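Local coordinates for protein periplasmic beta-glucosidase (Pseudomonas aeruginosa, PDB 6R5T) that probably hydrolyses terminal, non-reducing beta-D-glucosyl residues in the periplasm, releasing beta-D-glucose, at residues 124-129 with 175-180; 135-140 with 484-489; 382-387 with 471-476; 560-565 with 651-656; 642-647 with 684-689. The protein carries 1 engineered substitution. All coordinates share one frame; numbering follows the deposited sequence. Where two conformers were deposited one is given.

How the interactions relate
Interactions 1 and 2 meet at the bound disaccharide and cross along the chain. The first closes a short loop within the N-terminal barrel, between 124-129 and strand 172-178. The second starts inside that loop and reaches 344 residues ahead to 484-489, joining the barrel to the next domain. Interaction 3 falls wholly within this long span and pairs two adjacent parallel strands of that second domain. Further on, interaction 4 ties a loop of the second domain to strand 651-660 of the fibronectin type III-like domain. Interaction 5 crosses it, joining strands 636-645 and 686-694, and the two touch through Val655 and Ile689. Met565 of 560-565 also packs on Val138 of interaction 2.

Interaction 1. Residues 124-129 with 175-180; sequences SPMVDI and VKHFAL. With BGC (beta-D-glucopyranose), chain C.
Lys176 and His177 belong to the sugar pocket at the C-terminal end of the parallel barrel strands, as in other family 3 glycoside hydrolases, with Asp128 second-shell behind the histidine. His177 donates twice to Asp128: ND1 to Asp128 OD2 at 2.9 Å, on the syn lone pair, and backbone N to Asp128 OD1 at 2.9 Å. Asp128 OD2 lies 4° out of the ring plane, and carboxylate and ring lie nearly coplanar. This fixes the ring's rotation and directs His177 NE2 to O1 of the glucose, 2.7 Å away. A cis peptide links Lys176 to His177, and the lysine's CG sits over the centre of the imidazole. With CG wedged between backbone N and carbonyl carbon (chi1 70°), Lys176 runs extended to the sugar, where NZ donates to O1 at 2.8 Å and to O2 at 3.0 Å. Lys176 N bonds to Pro125 O (3.0 Å), and Val127 N to Lys176 O (3.0 Å), bridging Met126 with Lys176. Val127 CG2 meets Val175 CG2 at 3.6 Å. Tyr208 OH bonds to Asp128 OD1. Helix 146-161 packs on Pro125 and Val127, helix 206-213 on Val127 and Val175, and strand 218-221 continues the sheet beyond 172-178.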
# COMPACT_ATOMS: atom_id res chain seq x y z
N SER A 124 10.68 -19.05 16.41
CA SER A 124 10.17 -17.90 17.21
C SER A 124 11.41 -17.18 17.73
O SER A 124 12.43 -17.82 17.91
CB SER A 124 9.29 -18.42 18.32
OG SER A 124 8.68 -17.40 19.14
N PRO A 125 11.38 -15.86 18.00
CA PRO A 125 10.20 -15.00 17.84
C PRO A 125 9.99 -14.55 16.38
O PRO A 125 10.91 -14.45 15.60
CB PRO A 125 10.58 -13.80 18.69
CG PRO A 125 12.07 -13.70 18.56
CD PRO A 125 12.51 -15.15 18.57
N MET A 126 8.73 -14.26 16.06
CA MET A 126 8.37 -13.52 14.85
C MET A 126 8.48 -12.04 15.14
O MET A 126 7.81 -11.58 16.06
CB MET A 126 6.95 -13.92 14.43
CG MET A 126 6.50 -13.35 13.08
SD MET A 126 5.94 -11.67 13.22
CE MET A 126 4.86 -11.56 11.78
N VAL A 127 9.33 -11.33 14.42
CA VAL A 127 9.65 -9.91 14.70
C VAL A 127 9.48 -9.04 13.48
O VAL A 127 10.12 -7.96 13.40
CB VAL A 127 11.07 -9.83 15.29
CG1 VAL A 127 11.15 -10.70 16.54
CG2 VAL A 127 12.18 -10.21 14.33
N ASP A 128 8.61 -9.44 12.57
CA ASP A 128 8.32 -8.64 11.37
C ASP A 128 7.50 -7.41 11.77
O ASP A 128 6.49 -7.57 12.45
CB ASP A 128 7.59 -9.47 10.34
CG ASP A 128 8.22 -10.81 10.03
OD1 ASP A 128 9.43 -10.84 9.91
OD2 ASP A 128 7.47 -11.76 9.88
N ILE A 129 7.93 -6.19 11.39
CA ILE A 129 7.12 -4.97 11.56
C ILE A 129 5.88 -5.10 10.70
O ILE A 129 5.96 -5.46 9.50
CB ILE A 129 7.99 -3.77 11.13
CG1 ILE A 129 9.14 -3.62 12.12
CG2 ILE A 129 7.23 -2.48 10.97
CD1 ILE A 129 8.71 -3.29 13.51
N VAL A 175 14.84 -16.89 14.95
CA VAL A 175 14.13 -15.61 14.70
C VAL A 175 13.60 -15.64 13.27
O VAL A 175 14.26 -16.14 12.34
CB VAL A 175 14.99 -14.38 14.99
CG1 VAL A 175 16.25 -14.29 14.15
CG2 VAL A 175 14.16 -13.11 14.87
N LYS A 176 12.41 -15.08 13.08
CA LYS A 176 11.74 -15.15 11.74
C LYS A 176 10.95 -13.84 11.54
O LYS A 176 10.70 -13.14 12.52
CB LYS A 176 10.86 -16.39 11.66
CG LYS A 176 9.60 -16.38 12.51
CD LYS A 176 8.90 -17.72 12.53
CE LYS A 176 7.58 -17.73 13.23
NZ LYS A 176 7.05 -19.11 13.27
N HIS A 177 10.58 -13.50 10.31
CA HIS A 177 10.88 -14.16 9.05
C HIS A 177 11.85 -13.24 8.30
O HIS A 177 11.46 -12.14 7.92
CB HIS A 177 9.61 -14.37 8.23
CG HIS A 177 8.57 -15.19 8.90
ND1 HIS A 177 7.57 -14.60 9.66
CD2 HIS A 177 8.32 -16.52 8.87
CE1 HIS A 177 6.77 -15.58 10.07
NE2 HIS A 177 7.20 -16.73 9.63
N PHE A 178 13.11 -13.63 8.13
CA PHE A 178 14.16 -12.71 7.63
C PHE A 178 14.02 -12.69 6.12
O PHE A 178 14.36 -13.70 5.47
CB PHE A 178 15.51 -13.25 8.10
CG PHE A 178 16.65 -12.32 7.87
CD1 PHE A 178 16.68 -11.08 8.47
CD2 PHE A 178 17.74 -12.71 7.11
CE1 PHE A 178 17.77 -10.24 8.31
CE2 PHE A 178 18.82 -11.85 6.90
CZ PHE A 178 18.84 -10.61 7.51
N ALA A 179 13.51 -11.59 5.50
CA ALA A 179 13.16 -10.34 6.15
C ALA A 179 12.01 -9.68 5.39
O ALA A 179 11.82 -9.94 4.21
CB ALA A 179 14.35 -9.40 6.16
N LEU A 180 11.36 -8.74 6.10
CA LEU A 180 10.41 -7.74 5.56
C LEU A 180 9.05 -8.36 5.23
O LEU A 180 8.25 -7.72 4.55
CB LEU A 180 10.97 -7.08 4.29
CG LEU A 180 12.41 -6.59 4.30
CD1 LEU A 180 12.69 -5.81 3.04
CD2 LEU A 180 12.75 -5.80 5.54
C2 BGC C . 6.75 -21.46 10.44
C3 BGC C . 6.90 -22.67 9.50
C4 BGC C . 5.63 -22.68 8.61
C5 BGC C . 5.64 -21.36 7.82
C6 BGC C . 4.43 -21.19 6.93
C1 BGC C . 6.60 -20.19 9.59
O1 BGC C . 6.34 -19.18 10.53
O2 BGC C . 7.84 -21.26 11.33
O3 BGC C . 6.93 -23.87 10.30
O4 BGC C . 5.75 -23.79 7.71
O5 BGC C . 5.48 -20.30 8.72
O6 BGC C . 4.52 -19.96 6.21

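Interaction 2. Residues 135-140 with 484-489. With BGC (beta-D-glucopyranose), chain C; GAL (beta-D-galactopyranose), chain B.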
# COMPACT_ATOMS: atom_id res chain seq x y z
N TRP A 135 -3.08 -8.02 6.65
CA TRP A 135 -2.24 -9.25 6.63
C TRP A 135 -2.65 -10.19 7.78
O TRP A 135 -2.68 -9.76 8.93
CB TRP A 135 -0.79 -8.82 6.71
CG TRP A 135 0.22 -9.92 6.50
CD1 TRP A 135 0.30 -10.74 5.42
CD2 TRP A 135 1.41 -10.18 7.26
NE1 TRP A 135 1.43 -11.53 5.49
CE2 TRP A 135 2.14 -11.18 6.59
CE3 TRP A 135 1.94 -9.65 8.44
CZ2 TRP A 135 3.38 -11.65 7.05
CZ3 TRP A 135 3.13 -10.15 8.92
CH2 TRP A 135 3.86 -11.13 8.22
N GLY A 136 -2.85 -11.47 7.50
CA GLY A 136 -3.33 -12.40 8.52
C GLY A 136 -2.29 -12.68 9.58
O GLY A 136 -2.64 -13.03 10.69
N ARG A 137 -1.02 -12.41 9.29
CA ARG A 137 0.05 -12.74 10.27
C ARG A 137 0.39 -11.58 11.19
O ARG A 137 1.35 -11.70 11.98
CB ARG A 137 1.25 -13.26 9.50
CG ARG A 137 0.88 -14.45 8.64
CD ARG A 137 2.08 -15.19 8.03
NE ARG A 137 2.70 -15.97 9.08
CZ ARG A 137 3.38 -17.11 8.90
NH1 ARG A 137 3.58 -17.58 7.68
NH2 ARG A 137 3.81 -17.76 9.98
N VAL A 138 -0.37 -10.49 11.17
CA VAL A 138 -0.13 -9.40 12.15
C VAL A 138 -0.29 -9.96 13.57
O VAL A 138 0.39 -9.44 14.46
CB VAL A 138 -1.05 -8.18 11.92
CG1 VAL A 138 -0.81 -7.55 10.56
CG2 VAL A 138 -2.49 -8.56 12.11
N SER A 139 -1.11 -11.00 13.72
CA SER A 139 -1.35 -11.59 15.07
C SER A 139 -0.05 -12.17 15.67
O SER A 139 0.09 -12.25 16.94
CB SER A 139 -2.42 -12.65 14.99
OG SER A 139 -1.94 -13.73 14.20
N GLU A 140 0.91 -12.49 14.83
CA GLU A 140 2.18 -13.15 15.25
C GLU A 140 3.27 -12.18 15.64
O GLU A 140 4.22 -12.64 16.24
CB GLU A 140 2.72 -13.98 14.11
CG GLU A 140 1.85 -15.14 13.85
CD GLU A 140 2.21 -15.74 12.53
OE1 GLU A 140 3.44 -16.10 12.37
OE2 GLU A 140 1.28 -15.80 11.67
N ALA A 484 -7.22 -14.75 11.16
CA ALA A 484 -5.97 -13.98 11.43
C ALA A 484 -4.83 -14.96 11.59
O ALA A 484 -4.25 -15.12 12.67
CB ALA A 484 -6.11 -13.10 12.66
N HIS A 485 -4.56 -15.62 10.49
CA HIS A 485 -3.59 -16.72 10.46
C HIS A 485 -2.82 -16.64 9.12
O HIS A 485 -3.09 -15.76 8.29
CB HIS A 485 -4.38 -17.95 10.91
CG HIS A 485 -4.35 -19.11 10.01
ND1 HIS A 485 -5.26 -19.26 9.02
CD2 HIS A 485 -3.46 -20.10 9.89
CE1 HIS A 485 -4.97 -20.35 8.35
NE2 HIS A 485 -3.86 -20.89 8.86
N GLU A 486 -1.86 -17.51 8.96
CA GLU A 486 -1.18 -17.57 7.65
C GLU A 486 -2.20 -17.62 6.51
O GLU A 486 -3.18 -18.42 6.55
CB GLU A 486 -0.26 -18.77 7.62
CG GLU A 486 0.40 -18.95 6.28
CD GLU A 486 1.31 -20.14 6.17
OE1 GLU A 486 1.40 -20.90 7.19
OE2 GLU A 486 2.03 -20.26 5.12
N ALA A 487 -1.92 -16.86 5.45
CA ALA A 487 -2.70 -16.78 4.18
C ALA A 487 -4.09 -16.14 4.38
O ALA A 487 -4.69 -15.82 3.32
CB ALA A 487 -2.79 -18.10 3.48
N SER A 488 -4.56 -15.77 5.58
CA SER A 488 -5.93 -15.25 5.77
C SER A 488 -5.96 -13.72 5.68
O SER A 488 -6.26 -13.06 6.65
CB SER A 488 -6.50 -15.71 7.10
OG SER A 488 -6.47 -17.12 7.21
N SER A 489 -5.61 -13.18 4.53
CA SER A 489 -5.63 -11.73 4.36
C SER A 489 -7.09 -11.30 4.18
O SER A 489 -7.87 -11.97 3.52
CB SER A 489 -4.78 -11.35 3.22
OG SER A 489 -3.46 -11.77 3.48
C2 BGC C . 6.75 -21.46 10.44
C3 BGC C . 6.90 -22.67 9.50
C4 BGC C . 5.63 -22.68 8.61
C5 BGC C . 5.64 -21.36 7.82
C6 BGC C . 4.43 -21.19 6.93
C1 BGC C . 6.60 -20.19 9.59
O1 BGC C . 6.34 -19.18 10.53
O2 BGC C . 7.84 -21.26 11.33
O3 BGC C . 6.93 -23.87 10.30
O4 BGC C . 5.75 -23.79 7.71
O5 BGC C . 5.48 -20.30 8.72
O6 BGC C . 4.52 -19.96 6.21
C1 GAL B . 4.69 -24.76 7.78
C2 GAL B . 4.63 -25.47 9.15
C3 GAL B . 3.53 -26.53 9.07
C4 GAL B . 2.20 -25.84 8.70
C5 GAL B . 2.41 -25.06 7.38
C6 GAL B . 1.18 -24.23 7.01
O2 GAL B . 5.89 -26.05 9.43
O3 GAL B . 3.41 -27.13 10.38
O4 GAL B . 1.93 -24.93 9.79
O5 GAL B . 3.49 -24.07 7.49
O6 GAL B . 1.47 -23.47 5.81
O HOH W 1 -2.60 -13.32 5.61
O HOH W 2 -1.36 -15.21 12.25
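Arg137 leaves its backbone with CG opposite the carbonyl carbon (chi1 -56°) and bends at chi3 (75°), while Glu486 is fully stretched, CG opposite its own backbone N (chi1 176°). These shapes bring the guanidinium and the carboxylate to the glucose, and Glu486 also reaches the galactose. Glu486 CB lies over one face of the guanidinium, and Glu486 CG comes within 3.7 Å of Arg137 NH1. Their charges attract without a salt bridge, because Glu486 OE1 stands well out of the guanidinium plane, 4.0 Å from Arg137 NH1. The true ionic partner is Glu140, gripped side-on: Arg137 NH2 reaches the syn lone pair of Glu140 OE1 at 2.9 Å, and Arg137 NE meets Glu140 OE2 at 3.0 Å. Held thus, Arg137 points its NH groups at the glucose, NH1 to O6 (3.0 Å) and NH2 to O1 (3.0 Å) and O5. Glucose O6 in turn donates to Glu486 OE2 at 2.7 Å, and galactose O6 donates to Glu486 OE1. Glu486 OE2 also has a hydrogen bond with Tyr190 of its own chain and a salt bridge to Arg585 of the second subunit. One water joins Gly136 N to Ser489 OG, and another lies among Ser139 OG, Glu140 OE2 and Ala484 O. Gly136 CA packs against the type II turn His485 to Ser488, with the carbonyl oxygens of His485 and Ser488 close by. Loops from two domains thus both contribute to one saccharide pocket, the inter-domain arrangement found in family 3 glycoside hydrolases, with Arg585 of the second subunit bracing Glu486.

Interaction 3. Residues 382-387 with 471-476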
# COMPACT_ATOMS: atom_id res chain seq x y z
N ALA A 382 -26.54 -11.31 30.37
CA ALA A 382 -26.65 -12.07 29.09
C ALA A 382 -25.25 -12.13 28.45
O ALA A 382 -24.60 -11.08 28.33
CB ALA A 382 -27.65 -11.45 28.17
N VAL A 383 -24.79 -13.33 28.13
CA VAL A 383 -23.47 -13.55 27.49
C VAL A 383 -23.78 -14.04 26.08
O VAL A 383 -24.36 -15.13 25.90
CB VAL A 383 -22.60 -14.52 28.28
CG1 VAL A 383 -21.26 -14.71 27.59
CG2 VAL A 383 -22.45 -14.08 29.72
N ILE A 384 -23.48 -13.22 25.09
CA ILE A 384 -24.02 -13.41 23.74
C ILE A 384 -22.90 -13.30 22.71
O ILE A 384 -22.10 -12.38 22.81
CB ILE A 384 -25.17 -12.41 23.44
CG1 ILE A 384 -26.34 -12.68 24.41
CG2 ILE A 384 -25.60 -12.48 22.01
CD1 ILE A 384 -27.43 -11.64 24.33
N GLY A 385 -22.92 -14.18 21.71
CA GLY A 385 -22.03 -14.06 20.55
C GLY A 385 -21.27 -15.34 20.27
O GLY A 385 -21.11 -16.19 21.16
N PRO A 386 -20.78 -15.48 19.03
CA PRO A 386 -20.15 -16.74 18.60
C PRO A 386 -18.80 -17.01 19.24
O PRO A 386 -18.33 -18.13 19.16
CB PRO A 386 -20.05 -16.58 17.08
CG PRO A 386 -20.04 -15.09 16.85
CD PRO A 386 -20.94 -14.52 17.93
N LEU A 387 -18.19 -16.03 19.88
CA LEU A 387 -16.88 -16.26 20.54
C LEU A 387 -17.04 -16.50 22.03
O LEU A 387 -16.05 -16.85 22.70
CB LEU A 387 -15.97 -15.09 20.18
CG LEU A 387 -15.62 -15.10 18.69
CD1 LEU A 387 -15.03 -13.80 18.25
CD2 LEU A 387 -14.68 -16.28 18.36
N ASP A 471 -30.05 -7.83 32.86
CA ASP A 471 -29.74 -6.46 33.30
C ASP A 471 -28.74 -5.82 32.32
O ASP A 471 -28.71 -4.60 32.22
CB ASP A 471 -29.16 -6.47 34.70
CG ASP A 471 -30.14 -7.01 35.73
OD1 ASP A 471 -31.33 -6.69 35.61
OD2 ASP A 471 -29.73 -7.81 36.56
N LEU A 472 -27.90 -6.63 31.69
CA LEU A 472 -26.89 -6.05 30.77
C LEU A 472 -26.39 -7.17 29.88
O LEU A 472 -26.66 -8.36 30.17
CB LEU A 472 -25.74 -5.41 31.55
CG LEU A 472 -24.87 -6.33 32.38
CD1 LEU A 472 -23.60 -6.73 31.61
CD2 LEU A 472 -24.51 -5.62 33.68
N VAL A 473 -25.73 -6.76 28.81
CA VAL A 473 -25.27 -7.72 27.76
C VAL A 473 -23.77 -7.65 27.64
O VAL A 473 -23.24 -6.53 27.47
CB VAL A 473 -25.92 -7.40 26.41
CG1 VAL A 473 -25.34 -8.27 25.32
CG2 VAL A 473 -27.44 -7.52 26.47
N VAL A 474 -23.13 -8.80 27.77
CA VAL A 474 -21.69 -8.97 27.42
C VAL A 474 -21.68 -9.66 26.06
O VAL A 474 -21.99 -10.86 25.99
CB VAL A 474 -20.93 -9.75 28.49
CG1 VAL A 474 -19.48 -10.00 28.10
CG2 VAL A 474 -20.95 -8.98 29.80
N ALA A 475 -21.36 -8.92 25.01
CA ALA A 475 -21.32 -9.46 23.64
C ALA A 475 -19.87 -9.84 23.34
O ALA A 475 -18.99 -8.98 23.41
CB ALA A 475 -21.84 -8.46 22.65
N VAL A 476 -19.63 -11.09 23.03
CA VAL A 476 -18.28 -11.65 22.79
C VAL A 476 -18.23 -11.91 21.29
O VAL A 476 -18.80 -12.87 20.78
CB VAL A 476 -17.95 -12.89 23.64
CG1 VAL A 476 -16.46 -13.18 23.56
CG2 VAL A 476 -18.40 -12.73 25.08
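Strands 382-384 and 472-476 run parallel, 4.8 Å apart at closest approach with 21° between their directions, and pair Ala382 with Val473, Val383 with Val474 and Ile384 with Ala475. They are adjacent in the mixed sheet of the alpha/beta second domain of family 3 glycoside hydrolases. The backbone bonds pass back and forth in the parallel pattern: Ala382 N to Leu472 O, Val474 N to Ala382 O at 2.8 Å, Ile384 N to Val474 O, and Val476 N to Ile384 O at 2.8 Å. CA-H...O contacts supplement these bonds, as from Ala475 CA to Ile384 O at 3.1 Å. On the face carrying Ala382, Ile384, Val473 and Ala475, the extended chain of Ile384 (chi2 172°) sends CD1 obliquely to Val473 CG1, 4.1 Å away. Helix 497-508 covers this side through Leu502, Leu503 and Leu506. On the other face lie Val383 and Val474; Val383 CG1 approaches Val476 CG2 at 4.3 Å, and helix 410-418 packs there with Tyr411 and Leu414 on Val383 and Val410 on Val476. Strand 423-427 borders 380-384 on its far edge, and strand 513-518 borders 472-478. Where the first strand ends, Gly385 takes a positive phi (129°) and Pro386 turns the chain, bringing Leu387 back over the end of its neighbour. There Leu387 N makes a weak bond to Val476 O at 3.3 Å, and Leu387 CB rests 3.9 Å from Val476 CG1.

Interaction 4. Residues 560-565 with 651-656; sequences SGKLTM and GATVVQ
The ammonium NZ of Lys562 is gripped by three oxygens: a water that it shares with Thr653 OG1, and the backbone carbonyls of Gly613 and Leu720. The lysine reaches them by running straight from its backbone and turning at the last bond (chi4 -78°). Lys562 NZ stands 3.2 Å from the water oxygen, and the same water is hydrogen-bonded to Thr653 OG1. Thr653 places OG1 opposite its backbone N (chi1 -173°), which brings OG1 within 3.2 Å of Lys562 CE. The methylene chain itself does most of the touching. It runs antiparallel to the Val654 side chain, Lys562 CD 3.9 Å from Val654 CB, and passes at a slant to Gln656, Lys562 CD 3.6 Å from Gln656 NE2. Gln656 NE2 donates to Val654 O at 3.1 Å from 39° above that carbonyl's plane, and also bonds to Gly611 O; Tyr658 OH binds Gln656 OE1. Lys562 CE also lies 3.8 Å from Val654 N, a buried donor that has no partner in the model. At the other end Ser560 turns CB to Ala652, the two CB atoms 3.8 Å apart, while Ser560 OG makes weak bonds to Glu361 and His557. Lys678 of strand 672-681 packs against Ser560 and Val654. The contact thus joins a loop of the second domain, after helix 545-553, to strand 651-660 of the fibronectin type III-like domain. Three neutral oxygens round one buried amine are consistent with a protonated lysine, its charge probably stabilised by two carbonyl dipoles and a water while its hydrocarbon part packs on the strand.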
# COMPACT_ATOMS: atom_id res chain seq x y z
N SER A 560 -4.73 -2.36 31.78
CA SER A 560 -3.45 -1.63 31.65
C SER A 560 -2.87 -1.79 30.25
O SER A 560 -1.81 -1.16 29.97
CB SER A 560 -2.45 -2.06 32.70
OG SER A 560 -2.30 -3.47 32.69
N GLY A 561 -3.52 -2.54 29.38
CA GLY A 561 -2.97 -2.78 28.04
C GLY A 561 -3.06 -1.51 27.21
O GLY A 561 -3.98 -0.68 27.40
N LYS A 562 -2.11 -1.35 26.29
CA LYS A 562 -2.13 -0.24 25.33
C LYS A 562 -1.78 -0.77 23.96
O LYS A 562 -0.90 -1.62 23.82
CB LYS A 562 -1.18 0.88 25.79
CG LYS A 562 -1.82 1.72 26.93
CD LYS A 562 -0.99 2.84 27.35
CE LYS A 562 -1.65 3.71 28.41
NZ LYS A 562 -2.68 4.61 27.81
N LEU A 563 -2.42 -0.21 22.94
CA LEU A 563 -2.23 -0.65 21.54
C LEU A 563 -0.78 -0.51 21.13
O LEU A 563 -0.18 0.54 21.40
CB LEU A 563 -3.13 0.10 20.58
CG LEU A 563 -4.61 -0.00 20.89
CD1 LEU A 563 -5.37 0.82 19.87
CD2 LEU A 563 -5.10 -1.46 20.91
N THR A 564 -0.28 -1.48 20.36
CA THR A 564 1.05 -1.32 19.70
C THR A 564 0.90 -1.26 18.18
O THR A 564 1.90 -1.36 17.47
CB THR A 564 2.00 -2.46 20.08
OG1 THR A 564 1.52 -3.71 19.54
CG2 THR A 564 2.17 -2.54 21.59
N MET A 565 -0.33 -1.20 17.71
CA MET A 565 -0.61 -0.99 16.26
C MET A 565 -1.83 -0.09 16.20
O MET A 565 -2.79 -0.25 16.99
CB MET A 565 -0.86 -2.34 15.61
CG MET A 565 -0.86 -2.31 14.10
SD MET A 565 -0.74 -4.01 13.47
CE MET A 565 -0.91 -3.66 11.73
N GLY A 651 -3.94 1.05 39.60
CA GLY A 651 -3.80 0.56 38.22
C GLY A 651 -2.48 0.98 37.63
O GLY A 651 -1.81 1.91 38.14
N ALA A 652 -2.17 0.37 36.49
CA ALA A 652 -0.97 0.71 35.74
C ALA A 652 -1.35 1.49 34.47
O ALA A 652 -2.48 1.36 33.95
CB ALA A 652 -0.20 -0.54 35.42
N THR A 653 -0.38 2.26 34.03
CA THR A 653 -0.39 2.89 32.70
C THR A 653 1.04 2.87 32.17
O THR A 653 1.96 2.33 32.82
CB THR A 653 -0.99 4.29 32.73
OG1 THR A 653 -1.12 4.76 31.38
CG2 THR A 653 -0.12 5.29 33.47
N VAL A 654 1.19 3.32 30.94
CA VAL A 654 2.50 3.27 30.26
C VAL A 654 2.85 4.70 29.85
O VAL A 654 2.12 5.29 28.98
CB VAL A 654 2.49 2.35 29.04
CG1 VAL A 654 3.89 2.29 28.42
CG2 VAL A 654 1.96 0.95 29.41
N VAL A 655 3.92 5.23 30.40
CA VAL A 655 4.44 6.56 30.02
C VAL A 655 5.34 6.37 28.81
O VAL A 655 6.27 5.52 28.87
CB VAL A 655 5.18 7.24 31.16
CG1 VAL A 655 5.63 8.62 30.74
CG2 VAL A 655 4.28 7.34 32.39
N GLN A 656 5.03 7.07 27.73
CA GLN A 656 5.73 6.88 26.45
C GLN A 656 6.55 8.12 26.12
O GLN A 656 6.04 9.23 26.30
CB GLN A 656 4.69 6.63 25.35
CG GLN A 656 3.88 5.38 25.67
CD GLN A 656 2.47 5.42 25.13
OE1 GLN A 656 2.25 5.79 23.96
NE2 GLN A 656 1.51 4.95 25.93
O HOH W 3 -3.31 5.79 30.72

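Interaction 5. Residues 642-647 with 684-689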
# COMPACT_ATOMS: atom_id res chain seq x y z
N THR A 642 6.71 13.43 36.37
CA THR A 642 6.08 12.71 37.49
C THR A 642 4.72 12.21 37.02
O THR A 642 3.88 13.03 36.61
CB THR A 642 5.99 13.57 38.76
OG1 THR A 642 7.35 13.87 39.05
CG2 THR A 642 5.38 12.83 39.93
N LEU A 643 4.50 10.91 37.21
CA LEU A 643 3.19 10.28 36.97
C LEU A 643 2.44 10.15 38.29
O LEU A 643 3.05 9.64 39.25
CB LEU A 643 3.42 8.91 36.35
CG LEU A 643 2.17 8.07 36.13
CD1 LEU A 643 1.30 8.61 35.01
CD2 LEU A 643 2.54 6.61 35.87
N SER A 644 1.16 10.49 38.30
CA SER A 644 0.29 10.35 39.49
C SER A 644 -0.98 9.59 39.14
O SER A 644 -1.52 9.77 38.03
CB SER A 644 -0.07 11.71 40.06
OG SER A 644 1.10 12.47 40.26
N ASN A 645 -1.46 8.77 40.05
CA ASN A 645 -2.79 8.16 39.95
C ASN A 645 -3.74 9.13 40.63
O ASN A 645 -3.68 9.28 41.88
CB ASN A 645 -2.78 6.77 40.59
CG ASN A 645 -4.09 6.03 40.48
OD1 ASN A 645 -5.14 6.65 40.28
ND2 ASN A 645 -4.06 4.72 40.66
N SER A 646 -4.54 9.82 39.83
CA SER A 646 -5.43 10.88 40.35
C SER A 646 -6.88 10.37 40.46
O SER A 646 -7.79 11.22 40.64
CB SER A 646 -5.29 12.11 39.47
OG SER A 646 -5.54 11.79 38.12
N GLY A 647 -7.11 9.06 40.38
CA GLY A 647 -8.43 8.43 40.51
C GLY A 647 -8.58 7.61 41.79
O GLY A 647 -7.78 7.76 42.73
N GLY A 684 -3.50 8.16 44.44
CA GLY A 684 -2.68 9.23 45.03
C GLY A 684 -1.19 8.94 45.07
O GLY A 684 -0.47 9.81 45.56
N GLU A 685 -0.71 7.81 44.55
CA GLU A 685 0.73 7.54 44.43
C GLU A 685 1.29 8.30 43.24
O GLU A 685 0.60 8.45 42.22
CB GLU A 685 0.97 6.04 44.34
CG GLU A 685 2.41 5.62 44.53
CD GLU A 685 2.66 4.13 44.41
OE1 GLU A 685 3.87 3.81 44.35
OE2 GLU A 685 1.69 3.30 44.30
N SER A 686 2.55 8.70 43.38
CA SER A 686 3.35 9.36 42.31
C SER A 686 4.64 8.60 42.10
O SER A 686 5.12 7.91 43.02
CB SER A 686 3.61 10.78 42.65
OG SER A 686 2.41 11.53 42.66
N ARG A 687 5.15 8.65 40.87
CA ARG A 687 6.46 8.09 40.55
C ARG A 687 7.15 9.10 39.65
O ARG A 687 6.54 9.52 38.63
CB ARG A 687 6.31 6.74 39.84
CG ARG A 687 7.62 6.02 39.50
CD ARG A 687 8.15 5.12 40.62
NE ARG A 687 7.10 4.28 41.18
CZ ARG A 687 6.80 3.05 40.79
NH1 ARG A 687 7.51 2.43 39.86
NH2 ARG A 687 5.77 2.42 41.36
N GLU A 688 8.37 9.49 40.01
CA GLU A 688 9.24 10.27 39.12
C GLU A 688 9.81 9.29 38.11
O GLU A 688 10.37 8.25 38.46
CB GLU A 688 10.40 10.98 39.84
CG GLU A 688 11.09 11.94 38.84
CD GLU A 688 12.07 13.02 39.24
OE1 GLU A 688 13.22 12.69 39.57
OE2 GLU A 688 11.73 14.22 39.09
N ILE A 689 9.59 9.60 36.85
CA ILE A 689 10.10 8.78 35.73
C ILE A 689 11.24 9.58 35.13
O ILE A 689 11.08 10.82 34.89
CB ILE A 689 8.96 8.48 34.75
CG1 ILE A 689 7.88 7.68 35.49
CG2 ILE A 689 9.49 7.72 33.56
CD1 ILE A 689 6.58 7.70 34.84
O HOH W 4 9.42 14.99 37.40
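Leu643 and Arg687 form a hydrogen-bonded antiparallel pair, each satisfying the other's backbone: Leu643 N to Arg687 O at 2.8 Å, and Arg687 N to Leu643 O at 2.8 Å. Two further bonds carry the pairing past the start of strand 686-694, from Asn645 N to Glu685 O (3.0 Å) and from Gly684 N to Asn645 O (2.8 Å). In the non-hydrogen-bonded pair Ser644 and Ser686, the two OG atoms bond at 2.9 Å, in one of the two conformers of Ser644. Both serines lie on one face, and with OG opposite the carbonyl carbon (chi1 -52° and -66°) the two OG atoms meet. On that face Thr642 OG1 shares a water with Glu688 OE2, and Glu688 OE1 has a salt bridge to Arg640. Asn645 is satisfied throughout: OD1 accepts Gly647 N at 3.1 Å, in the carbonyl plane, as an Asx turn, and also Thr617 OG1; ND2 donates to the carbonyls of Leu681 and Arg649. On the opposite face, which Arg687 shares before its end turns away, Leu643 CB meets Ile689 CD1 at 3.7 Å and both residues lie on Val655. Strand 619-626 borders 636-645, making the three-stranded antiparallel sheet that packs against strands 651-660 and 672-681 in the fibronectin type III-like sandwich.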